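Local coordinates for protein mitochondrial enolase superfamily member 1 (Homo sapiens, PDB 4A35) that catalyses the magnesium-dependent dehydration of L-fuconate to 2-keto-3-deoxy-L-fuconate, a step in the breakdown of L-fucose, at residues Gly5-Leu10 with Val40-Asp45; Cys150-Tyr155 with His309-Phe314; Thr247-Ala252 with Pro273-Glu278; Gln327-Arg332 with Val360-Leu365. All blocks are in the same frame, centred on the assembly; numbering follows the deposited sequence.

The four contacts illustrate how the parts of an enolase-superfamily subunit are arranged about its metal site. Contact 3 pairs two barrel strands and supplies two of the three carboxylates on the magnesium ion. Contact 4, its centre about 19 Å from that of contact 3, continues the pocket: Gln327 NE2 lies 3.0 Å from Glu277 OE1, a probable hydrogen bond, and Asp329 stands beside His356, a predicted active-site residue. Contact 2, about 17 Å from contact 4 between centres, touches it through Phe314 CZ and Gln327 O (3.7 Å) and lies away from the annotated sites, at the interface with the second subunit. Contact 1, in the N-terminal domain, is the remote one, its centre about 42 Å from that of contact 3.

Contact 1 of 4, residues Gly5-Leu10 with Val40-Asp45; sequences GRISRL and VVIETD
The carbonyl oxygen of Glu43 takes the backbone N-H of Ser8 (N to O 2.9 Å) and, weakly, the Ser8 hydroxyl, OG to O 3.4 Å. Two residues of one strand, Ser8 and Arg9, stand opposite the single Glu43: a classic beta bulge, beyond which Glu43 N donates to Arg9 O. Arg9 and Glu43 share one face, where the Arg9 chain, bent at chi2 (131°) and chi3, folds back along its strand and brings NH1 to Glu43 OE1, 2.8 Å away on the anti side of the carboxylate, the flat groups turned 71° apart. Ser8 OG sits over the face of this guanidinium. An alanine in place of Glu43 would probably leave the Arg9 guanidinium without its charged mate and freer to swing. At the far end Asp45 OD1 accepts from Arg6 N at 2.8 Å, an almost straight bond (177°) from above the carboxylate plane, while Asp45 N returns a bond to Arg6 O. Leu10 CD1 packs on Ile42 CG2 (3.7 Å) on the other face. That face of the N-terminal domain's three-stranded sheet lies against helix 110-131, where Ile42 meets Val123 and Leu126, and against helix 63-73, where Leu10 meets Val70.

Contact 2 of 4, residues Cys150-Tyr155 with His309-Phe314; sequences CIDFRY and HNRVIF
An Asx turn on one side and the capped start of helix 311-319 on the other frame this contact, joined mainly by one arginine. In the turn, Asp152 OD1 accepts from Arg154 N (3.1 Å); at the helix, Asn310 is the N-cap, its OD1 taking the N-H of Val312. Arg311 reaches across and grips Arg154 O side-on with two nitrogens, NE at 3.0 Å and NH2 at 2.9 Å. The NE bond lies in the carbonyl plane, whereas NH2 comes from above it, 38° out. The CG of Arg311 sits between the backbone N and the carbonyl carbon (chi1 62°), and from there the chain runs straight out to NE, carrying the guanidinium to the turn. Asp152 O lies over one face of that group. Water 1 accepts from Arg311 NH2 and from Arg154 NE, bridging the two arginines, while Arg154 NH2 bonds to Ser98 OG. Nearby, Val312 CG2 packs on Tyr155 CB (3.6 Å), while the opposite end of the tyrosine, its hydroxyl, bonds to Gln254 O of the second subunit. A leucine in place of Arg311 would probably leave Arg154 O without either donor and loosen the turn from the helix. Asp152 also pairs with Arg94, and Arg311 NH1 forms salt bridges with Glu108 and Glu338. The arginine's charge is thus probably well balanced in these buried surroundings, with the N-H groups of NE and NH2 spent on a neutral carbonyl and a water.

Contact 3 of 4, residues Thr247-Ala252 with Pro273-Glu278; sequences TLMMDA and PLWIEE. With MG (magnesium ion), chain B.
Met250, Met249 and Pro273 lose the most surface where strands 247-251 and 275-277 run parallel, the two strands of a beta-alpha-beta unit in the enolase-type barrel. The Met250 chain, straight past CG, lies over the proline, its SD 3.7 Å from Pro273 CB and its CE beside Pro273 CG; Met250 CB meets Ile276 CD1. Helix 258-268 covers this face through Met265. Met249 turns to the other side, where its bends at chi2 and chi3 lay the chain over one face of the Trp275 indole. CB makes a CH-pi contact with the five-membered ring, 3.7 Å from its centroid, and Met249 SD lies 4.8 Å from the centroid of the six-membered ring, 16° off its normal, a Met-aromatic contact. Backbone bonds fix the register, among them Met250 N to Trp275 O and Glu277 N to Met250 O. That pairing puts Asp251 and Glu277 side by side at the strand ends, carboxylates stacked with planes 24° apart, as ligands of magnesium; Glu306 completes the protein's share. Lys223 bonds to Asp251 OD2 and Lys221 pairs with Glu277 OE1, which also accepts from Trp275 NE1 (3.2 Å) through its anti lone pair. Asp251 OD2 and Glu277 OE2 each hold the ion at 2.2 Å.

Contact 4 of 4, residues Gln327-Arg332 with Val360-Leu365; sequences QIDSCR and VGLCEL
With CG swung opposite the carbonyl carbon (chi1 -57°) and chi2 at 180°, Leu362 pushes both methyls from the first turn of helix 362-377 against the loop 329-331. At Ser330 a chi1 of 61° turns OG toward the helix. The leucine methyls divide the work. CD1 meets Asp329 OD1 at 3.6 Å, the two side chains crossing at about a right angle, while CD2 lies against Cys331 SG (3.7 Å) and near Ser330 OG. One turn further on, Leu365 places its CB 3.6 Å from Ser330 OG and its CD2 against the same sulfur, Cys331 SG, at 3.8 Å. The contact is therefore held by packing alone. The loop keeps its shape by an Asx turn: Asp329 OD2 accepts from Cys331 N at 2.8 Å, met from above the carboxylate plane, and weakly from Arg332 N. The other oxygen, OD1, bonds to His356 ND1; this pairing of an aspartate with a histidine probably fixes the imidazole's rotation beside the substrate pocket. Around these side chains, strand 52-58 of the N-terminal domain supplies Ile55 against Cys331 and Leu365 and Phe57 against Leu362, and helix 110-131 brings Asn121 onto Cys331 and Leu365, so the contact lies where the barrel meets that domain.

Contact 1 of 4, residues Gly5-Leu10 with Val40-Asp45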
# COMPACT_ATOMS: atom_id res chain seq x y z
N GLY A 5 -21.33 -5.21 -26.91
CA GLY A 5 -22.08 -5.07 -25.69
C GLY A 5 -21.65 -3.96 -24.76
O GLY A 5 -20.50 -3.53 -24.77
N ARG A 6 -22.63 -3.48 -24.01
CA ARG A 6 -22.50 -2.50 -22.95
C ARG A 6 -22.55 -3.24 -21.62
O ARG A 6 -23.45 -4.05 -21.41
CB ARG A 6 -23.61 -1.43 -23.04
CG ARG A 6 -23.29 -0.24 -22.13
CD ARG A 6 -24.19 0.97 -22.36
NE ARG A 6 -24.08 1.51 -23.71
CZ ARG A 6 -23.42 2.62 -24.05
NH1 ARG A 6 -22.72 3.29 -23.14
NH2 ARG A 6 -23.43 3.04 -25.30
N ILE A 7 -21.59 -2.96 -20.72
CA ILE A 7 -21.57 -3.60 -19.41
C ILE A 7 -22.81 -3.07 -18.65
O ILE A 7 -22.97 -1.87 -18.53
CB ILE A 7 -20.22 -3.38 -18.69
CG1 ILE A 7 -19.16 -4.25 -19.41
CG2 ILE A 7 -20.35 -3.72 -17.19
CD1 ILE A 7 -17.85 -3.77 -19.36
N SER A 8 -23.73 -3.97 -18.29
CA SER A 8 -25.02 -3.58 -17.74
C SER A 8 -25.17 -3.88 -16.27
O SER A 8 -25.94 -3.19 -15.60
CB SER A 8 -26.14 -4.29 -18.52
OG SER A 8 -25.89 -5.68 -18.52
N ARG A 9 -24.49 -4.93 -15.76
CA ARG A 9 -24.57 -5.36 -14.36
C ARG A 9 -23.22 -5.76 -13.81
O ARG A 9 -22.36 -6.26 -14.54
CB ARG A 9 -25.53 -6.56 -14.18
CG ARG A 9 -26.97 -6.38 -14.65
CD ARG A 9 -27.41 -7.54 -15.52
NE ARG A 9 -28.19 -7.11 -16.69
CZ ARG A 9 -28.23 -7.74 -17.86
NH1 ARG A 9 -27.51 -8.84 -18.05
NH2 ARG A 9 -28.97 -7.27 -18.85
N LEU A 10 -23.05 -5.56 -12.51
CA LEU A 10 -21.86 -6.01 -11.79
C LEU A 10 -22.35 -6.55 -10.44
O LEU A 10 -23.13 -5.88 -9.74
CB LEU A 10 -20.83 -4.87 -11.59
CG LEU A 10 -19.51 -5.25 -10.84
CD1 LEU A 10 -18.34 -4.42 -11.33
CD2 LEU A 10 -19.65 -5.11 -9.26
N VAL A 40 -16.19 -11.35 -8.51
CA VAL A 40 -16.88 -10.38 -9.34
C VAL A 40 -17.47 -11.03 -10.58
O VAL A 40 -16.77 -11.76 -11.29
CB VAL A 40 -15.88 -9.25 -9.74
CG1 VAL A 40 -16.56 -8.22 -10.67
CG2 VAL A 40 -15.28 -8.56 -8.51
N VAL A 41 -18.72 -10.66 -10.91
CA VAL A 41 -19.35 -11.09 -12.16
C VAL A 41 -19.92 -9.85 -12.87
O VAL A 41 -20.69 -9.07 -12.29
CB VAL A 41 -20.39 -12.22 -11.99
CG1 VAL A 41 -21.02 -12.63 -13.34
CG2 VAL A 41 -19.79 -13.42 -11.28
N ILE A 42 -19.53 -9.68 -14.13
CA ILE A 42 -20.07 -8.57 -14.93
C ILE A 42 -20.83 -9.18 -16.09
O ILE A 42 -20.41 -10.20 -16.67
CB ILE A 42 -19.03 -7.52 -15.40
CG1 ILE A 42 -17.99 -8.14 -16.37
CG2 ILE A 42 -18.38 -6.80 -14.19
CD1 ILE A 42 -16.86 -7.10 -16.94
N GLU A 43 -21.92 -8.50 -16.46
CA GLU A 43 -22.76 -8.92 -17.57
C GLU A 43 -22.85 -7.79 -18.59
O GLU A 43 -22.64 -6.61 -18.24
CB GLU A 43 -24.16 -9.32 -17.06
CG GLU A 43 -24.18 -10.57 -16.19
CD GLU A 43 -25.53 -10.95 -15.60
OE1 GLU A 43 -26.56 -10.73 -16.28
OE2 GLU A 43 -25.55 -11.44 -14.45
N THR A 44 -23.17 -8.14 -19.83
CA THR A 44 -23.37 -7.14 -20.87
C THR A 44 -24.82 -7.21 -21.32
O THR A 44 -25.53 -8.16 -20.98
CB THR A 44 -22.44 -7.37 -22.08
OG1 THR A 44 -22.92 -8.49 -22.82
CG2 THR A 44 -20.96 -7.50 -21.71
N ASP A 45 -25.22 -6.29 -22.18
CA ASP A 45 -26.56 -6.34 -22.75
C ASP A 45 -26.55 -7.10 -24.11
O ASP A 45 -27.50 -6.97 -24.89
CB ASP A 45 -27.08 -4.90 -22.92
CG ASP A 45 -26.29 -4.03 -23.89
OD1 ASP A 45 -25.23 -4.50 -24.41
OD2 ASP A 45 -26.70 -2.87 -24.10

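Contact 2 of 4, residues Cys150-Tyr155 with His309-Phe314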
# COMPACT_ATOMS: atom_id res chain seq x y z
N CYS A 150 -2.63 -1.47 -23.92
CA CYS A 150 -3.36 -1.90 -22.71
C CYS A 150 -2.62 -1.53 -21.45
O CYS A 150 -3.16 -1.72 -20.35
CB CYS A 150 -3.63 -3.40 -22.72
SG CYS A 150 -4.55 -4.01 -24.13
N ILE A 151 -1.34 -1.10 -21.59
CA ILE A 151 -0.47 -0.89 -20.44
C ILE A 151 -0.23 0.57 -20.08
O ILE A 151 0.11 1.39 -20.93
CB ILE A 151 0.90 -1.60 -20.70
CG1 ILE A 151 0.75 -3.14 -20.92
CG2 ILE A 151 1.90 -1.27 -19.58
CD1 ILE A 151 1.98 -3.71 -21.65
N ASP A 152 -0.36 0.87 -18.77
CA ASP A 152 0.01 2.17 -18.23
C ASP A 152 1.51 2.16 -17.88
O ASP A 152 1.91 1.44 -16.98
CB ASP A 152 -0.86 2.52 -16.98
CG ASP A 152 -0.82 3.99 -16.58
OD1 ASP A 152 0.10 4.74 -17.06
OD2 ASP A 152 -1.69 4.41 -15.81
N PHE A 153 2.33 3.03 -18.55
CA PHE A 153 3.77 3.14 -18.35
C PHE A 153 4.14 4.23 -17.35
O PHE A 153 5.33 4.44 -17.11
CB PHE A 153 4.51 3.39 -19.68
CG PHE A 153 4.49 2.18 -20.58
CD1 PHE A 153 3.38 1.91 -21.40
CD2 PHE A 153 5.57 1.31 -20.62
CE1 PHE A 153 3.38 0.81 -22.25
CE2 PHE A 153 5.58 0.21 -21.50
CZ PHE A 153 4.48 -0.04 -22.29
N ARG A 154 3.14 4.90 -16.73
CA ARG A 154 3.51 5.93 -15.75
C ARG A 154 4.47 5.36 -14.68
O ARG A 154 4.26 4.25 -14.18
CB ARG A 154 2.27 6.61 -15.10
CG ARG A 154 2.69 7.74 -14.15
CD ARG A 154 1.53 8.75 -13.83
NE ARG A 154 0.47 8.09 -13.05
CZ ARG A 154 -0.63 8.70 -12.59
NH1 ARG A 154 -0.88 9.97 -12.91
NH2 ARG A 154 -1.53 8.02 -11.88
N TYR A 155 5.49 6.13 -14.33
CA TYR A 155 6.52 5.82 -13.30
C TYR A 155 7.51 4.71 -13.71
O TYR A 155 8.34 4.35 -12.89
CB TYR A 155 5.92 5.48 -11.95
CG TYR A 155 4.92 6.50 -11.44
CD1 TYR A 155 5.19 7.88 -11.49
CD2 TYR A 155 3.68 6.10 -10.93
CE1 TYR A 155 4.27 8.82 -10.99
CE2 TYR A 155 2.76 7.03 -10.42
CZ TYR A 155 3.08 8.39 -10.43
OH TYR A 155 2.16 9.31 -9.93
N HIS A 309 3.28 -4.56 -4.04
CA HIS A 309 2.01 -3.89 -4.39
C HIS A 309 1.81 -3.30 -5.79
O HIS A 309 0.65 -3.20 -6.23
CB HIS A 309 1.57 -2.90 -3.28
CG HIS A 309 2.54 -1.79 -2.99
ND1 HIS A 309 2.56 -0.65 -3.76
CD2 HIS A 309 3.51 -1.71 -2.05
CE1 HIS A 309 3.51 0.12 -3.25
NE2 HIS A 309 4.13 -0.48 -2.25
N ASN A 310 2.88 -2.89 -6.50
CA ASN A 310 2.66 -2.34 -7.85
C ASN A 310 3.98 -2.40 -8.61
O ASN A 310 5.01 -2.84 -8.06
CB ASN A 310 2.03 -0.92 -7.82
CG ASN A 310 2.87 0.17 -7.19
OD1 ASN A 310 4.11 0.12 -7.24
ND2 ASN A 310 2.22 1.12 -6.52
N ARG A 311 3.95 -1.94 -9.86
CA ARG A 311 5.09 -2.01 -10.79
C ARG A 311 6.26 -1.10 -10.34
O ARG A 311 7.38 -1.31 -10.80
CB ARG A 311 4.63 -1.61 -12.20
CG ARG A 311 4.12 -0.15 -12.30
CD ARG A 311 3.45 0.15 -13.65
NE ARG A 311 3.01 1.55 -13.71
CZ ARG A 311 1.95 2.05 -13.07
NH1 ARG A 311 1.15 1.25 -12.36
NH2 ARG A 311 1.70 3.34 -13.10
N VAL A 312 5.98 -0.05 -9.52
CA VAL A 312 7.05 0.88 -9.06
C VAL A 312 7.99 0.13 -8.13
O VAL A 312 9.19 0.33 -8.18
CB VAL A 312 6.48 2.21 -8.46
CG1 VAL A 312 7.58 3.21 -8.03
CG2 VAL A 312 5.55 2.88 -9.48
N ILE A 313 7.44 -0.75 -7.27
CA ILE A 313 8.25 -1.56 -6.36
C ILE A 313 9.05 -2.54 -7.22
O ILE A 313 10.23 -2.67 -6.97
CB ILE A 313 7.38 -2.29 -5.27
CG1 ILE A 313 6.53 -1.25 -4.40
CG2 ILE A 313 8.33 -3.13 -4.34
CD1 ILE A 313 7.47 -0.25 -3.53
N PHE A 314 8.40 -3.25 -8.16
CA PHE A 314 9.17 -4.19 -9.01
C PHE A 314 10.28 -3.46 -9.80
O PHE A 314 11.38 -3.99 -9.95
CB PHE A 314 8.25 -4.93 -9.96
CG PHE A 314 7.60 -6.12 -9.28
CD1 PHE A 314 8.37 -7.19 -8.79
CD2 PHE A 314 6.22 -6.20 -9.17
CE1 PHE A 314 7.75 -8.31 -8.20
CE2 PHE A 314 5.60 -7.33 -8.61
CZ PHE A 314 6.37 -8.38 -8.12
O HOH W 1 -0.01 5.38 -11.93

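Contact 3 of 4, residues Thr247-Ala252 with Pro273-Glu278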
# COMPACT_ATOMS: atom_id res chain seq x y z
N THR A 247 15.04 -29.95 -6.58
CA THR A 247 14.99 -28.56 -6.23
C THR A 247 14.20 -28.33 -4.96
O THR A 247 13.05 -28.76 -4.82
CB THR A 247 14.38 -27.71 -7.38
OG1 THR A 247 15.11 -27.97 -8.58
CG2 THR A 247 14.42 -26.20 -7.08
N LEU A 248 14.84 -27.64 -4.04
CA LEU A 248 14.23 -27.19 -2.79
C LEU A 248 14.24 -25.65 -2.73
O LEU A 248 15.30 -25.04 -2.91
CB LEU A 248 14.98 -27.78 -1.58
CG LEU A 248 14.43 -27.36 -0.19
CD1 LEU A 248 12.98 -27.88 0.02
CD2 LEU A 248 15.40 -27.85 0.94
N MET A 249 13.07 -25.02 -2.46
CA MET A 249 12.96 -23.57 -2.27
C MET A 249 12.45 -23.30 -0.86
O MET A 249 11.60 -24.03 -0.37
CB MET A 249 12.02 -22.92 -3.30
CG MET A 249 12.42 -23.19 -4.70
SD MET A 249 11.40 -24.54 -5.40
CE MET A 249 11.20 -23.84 -6.98
N MET A 250 12.94 -22.24 -0.24
CA MET A 250 12.48 -21.82 1.11
C MET A 250 11.69 -20.52 1.02
O MET A 250 12.00 -19.65 0.17
CB MET A 250 13.67 -21.68 2.07
CG MET A 250 14.35 -23.04 2.34
SD MET A 250 15.87 -22.72 3.24
CE MET A 250 16.58 -24.40 3.39
N ASP A 251 10.74 -20.32 1.95
CA ASP A 251 9.87 -19.14 1.93
C ASP A 251 9.66 -18.67 3.36
O ASP A 251 9.12 -19.41 4.19
CB ASP A 251 8.53 -19.51 1.24
CG ASP A 251 7.59 -18.32 1.06
OD1 ASP A 251 7.88 -17.23 1.61
OD2 ASP A 251 6.52 -18.49 0.41
N ALA A 252 10.20 -17.49 3.69
CA ALA A 252 10.13 -16.93 5.05
C ALA A 252 8.91 -16.02 5.24
O ALA A 252 8.75 -15.54 6.36
CB ALA A 252 11.40 -16.15 5.37
N PRO A 273 19.21 -24.66 -0.55
CA PRO A 273 17.99 -24.10 -1.19
C PRO A 273 18.30 -23.33 -2.49
O PRO A 273 19.32 -22.64 -2.57
CB PRO A 273 17.45 -23.13 -0.11
CG PRO A 273 18.64 -22.72 0.67
CD PRO A 273 19.55 -23.95 0.71
N LEU A 274 17.47 -23.49 -3.54
CA LEU A 274 17.67 -22.67 -4.77
C LEU A 274 17.46 -21.17 -4.47
O LEU A 274 18.22 -20.27 -4.93
CB LEU A 274 16.69 -23.14 -5.87
CG LEU A 274 16.65 -22.24 -7.13
CD1 LEU A 274 18.01 -22.30 -7.89
CD2 LEU A 274 15.52 -22.64 -8.05
N TRP A 275 16.42 -20.87 -3.69
CA TRP A 275 16.14 -19.52 -3.32
C TRP A 275 15.54 -19.43 -1.93
O TRP A 275 15.01 -20.43 -1.37
CB TRP A 275 15.18 -18.82 -4.33
CG TRP A 275 13.73 -19.23 -4.35
CD1 TRP A 275 12.81 -19.07 -3.35
CD2 TRP A 275 12.98 -19.58 -5.53
NE1 TRP A 275 11.54 -19.43 -3.81
CE2 TRP A 275 11.62 -19.73 -5.14
CE3 TRP A 275 13.34 -19.82 -6.88
CZ2 TRP A 275 10.61 -20.07 -6.06
CZ3 TRP A 275 12.35 -20.18 -7.78
CH2 TRP A 275 10.99 -20.27 -7.38
N ILE A 276 15.66 -18.22 -1.37
CA ILE A 276 14.95 -17.80 -0.15
C ILE A 276 13.94 -16.75 -0.60
O ILE A 276 14.32 -15.71 -1.19
CB ILE A 276 15.83 -17.33 1.06
CG1 ILE A 276 14.85 -16.85 2.20
CG2 ILE A 276 16.77 -16.14 0.69
CD1 ILE A 276 13.97 -18.03 2.90
N GLU A 277 12.66 -17.06 -0.37
CA GLU A 277 11.58 -16.20 -0.80
C GLU A 277 11.11 -15.28 0.36
O GLU A 277 10.97 -15.74 1.51
CB GLU A 277 10.44 -17.09 -1.32
CG GLU A 277 9.17 -16.35 -1.74
CD GLU A 277 8.18 -17.33 -2.36
OE1 GLU A 277 8.65 -18.35 -2.91
OE2 GLU A 277 6.96 -17.02 -2.41
N GLU A 278 10.80 -14.00 0.03
CA GLU A 278 10.35 -12.98 0.96
C GLU A 278 11.14 -13.00 2.29
O GLU A 278 10.55 -13.16 3.37
CB GLU A 278 8.84 -13.11 1.23
CG GLU A 278 8.00 -12.76 0.02
CD GLU A 278 6.67 -12.23 0.50
OE1 GLU A 278 5.88 -13.05 1.05
OE2 GLU A 278 6.42 -11.02 0.35
MG MG B . 5.49 -17.02 -0.81
O HOH W 2 6.19 -15.70 0.43
O HOH W 3 3.52 -17.21 0.57
O HOH W 4 4.34 -18.39 -1.60

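Contact 4 of 4, residues Gln327-Arg332 with Val360-Leu365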
# COMPACT_ATOMS: atom_id res chain seq x y z
N GLN A 327 8.70 -12.75 -8.54
CA GLN A 327 7.45 -13.49 -8.42
C GLN A 327 6.23 -12.60 -8.64
O GLN A 327 5.75 -11.98 -7.70
CB GLN A 327 7.41 -14.18 -7.04
CG GLN A 327 8.68 -15.08 -6.94
CD GLN A 327 8.90 -15.67 -5.62
OE1 GLN A 327 8.99 -14.95 -4.61
NE2 GLN A 327 9.01 -16.99 -5.61
N ILE A 328 5.70 -12.63 -9.86
CA ILE A 328 4.46 -11.91 -10.14
C ILE A 328 3.28 -12.58 -9.43
O ILE A 328 3.33 -13.76 -9.07
CB ILE A 328 4.18 -11.82 -11.67
CG1 ILE A 328 3.95 -13.22 -12.33
CG2 ILE A 328 5.20 -10.86 -12.40
CD1 ILE A 328 3.37 -13.20 -13.87
N ASP A 329 2.22 -11.80 -9.20
CA ASP A 329 0.98 -12.32 -8.68
C ASP A 329 -0.17 -11.72 -9.52
O ASP A 329 -0.21 -10.51 -9.76
CB ASP A 329 0.79 -12.05 -7.19
CG ASP A 329 -0.51 -12.74 -6.74
OD1 ASP A 329 -0.45 -13.94 -6.40
OD2 ASP A 329 -1.57 -12.09 -6.77
N SER A 330 -1.07 -12.60 -9.97
CA SER A 330 -2.19 -12.29 -10.85
C SER A 330 -3.24 -11.38 -10.18
O SER A 330 -4.00 -10.74 -10.88
CB SER A 330 -2.87 -13.61 -11.29
OG SER A 330 -3.40 -14.37 -10.21
N CYS A 331 -3.33 -11.41 -8.83
CA CYS A 331 -4.41 -10.68 -8.09
C CYS A 331 -3.91 -9.57 -7.10
O CYS A 331 -4.76 -8.86 -6.55
CB CYS A 331 -5.30 -11.70 -7.37
SG CYS A 331 -6.23 -12.74 -8.52
N ARG A 332 -2.61 -9.41 -6.91
CA ARG A 332 -1.99 -8.38 -6.09
C ARG A 332 -1.72 -7.13 -6.97
O ARG A 332 -1.97 -6.01 -6.56
CB ARG A 332 -0.65 -8.89 -5.51
CG ARG A 332 0.10 -7.80 -4.64
CD ARG A 332 -0.69 -7.31 -3.42
NE ARG A 332 -1.06 -8.44 -2.55
CZ ARG A 332 -1.58 -8.32 -1.34
NH1 ARG A 332 -1.81 -7.11 -0.82
NH2 ARG A 332 -1.85 -9.41 -0.61
N VAL A 360 -6.94 -19.09 -3.61
CA VAL A 360 -8.20 -19.31 -4.34
C VAL A 360 -8.01 -18.89 -5.77
O VAL A 360 -8.05 -17.68 -6.05
CB VAL A 360 -9.44 -18.50 -3.75
CG1 VAL A 360 -10.74 -18.88 -4.48
CG2 VAL A 360 -9.58 -18.72 -2.26
N GLY A 361 -7.83 -19.86 -6.67
CA GLY A 361 -7.75 -19.55 -8.10
C GLY A 361 -6.52 -18.85 -8.62
O GLY A 361 -6.46 -18.58 -9.83
N LEU A 362 -5.49 -18.54 -7.79
CA LEU A 362 -4.28 -17.90 -8.36
C LEU A 362 -3.61 -18.80 -9.43
O LEU A 362 -3.13 -18.26 -10.43
CB LEU A 362 -3.25 -17.59 -7.25
CG LEU A 362 -3.77 -16.67 -6.09
CD1 LEU A 362 -2.63 -16.44 -5.03
CD2 LEU A 362 -4.26 -15.28 -6.64
N CYS A 363 -3.57 -20.15 -9.23
CA CYS A 363 -3.02 -21.09 -10.25
C CYS A 363 -3.78 -20.90 -11.59
O CYS A 363 -3.16 -20.79 -12.66
CB CYS A 363 -3.14 -22.55 -9.77
SG CYS A 363 -2.21 -22.92 -8.26
N GLU A 364 -5.15 -20.93 -11.50
CA GLU A 364 -6.04 -20.82 -12.66
C GLU A 364 -5.74 -19.54 -13.49
O GLU A 364 -5.75 -19.62 -14.71
CB GLU A 364 -7.51 -20.79 -12.20
CG GLU A 364 -8.11 -22.17 -11.88
CD GLU A 364 -7.49 -22.97 -10.74
OE1 GLU A 364 -6.95 -22.36 -9.79
OE2 GLU A 364 -7.70 -24.21 -10.72
N LEU A 365 -5.38 -18.44 -12.83
CA LEU A 365 -5.14 -17.16 -13.58
C LEU A 365 -3.70 -17.02 -14.00
O LEU A 365 -3.44 -16.78 -15.16
CB LEU A 365 -5.51 -15.91 -12.73
CG LEU A 365 -6.99 -15.54 -12.65
CD1 LEU A 365 -7.83 -16.70 -12.05
CD2 LEU A 365 -7.19 -14.22 -11.85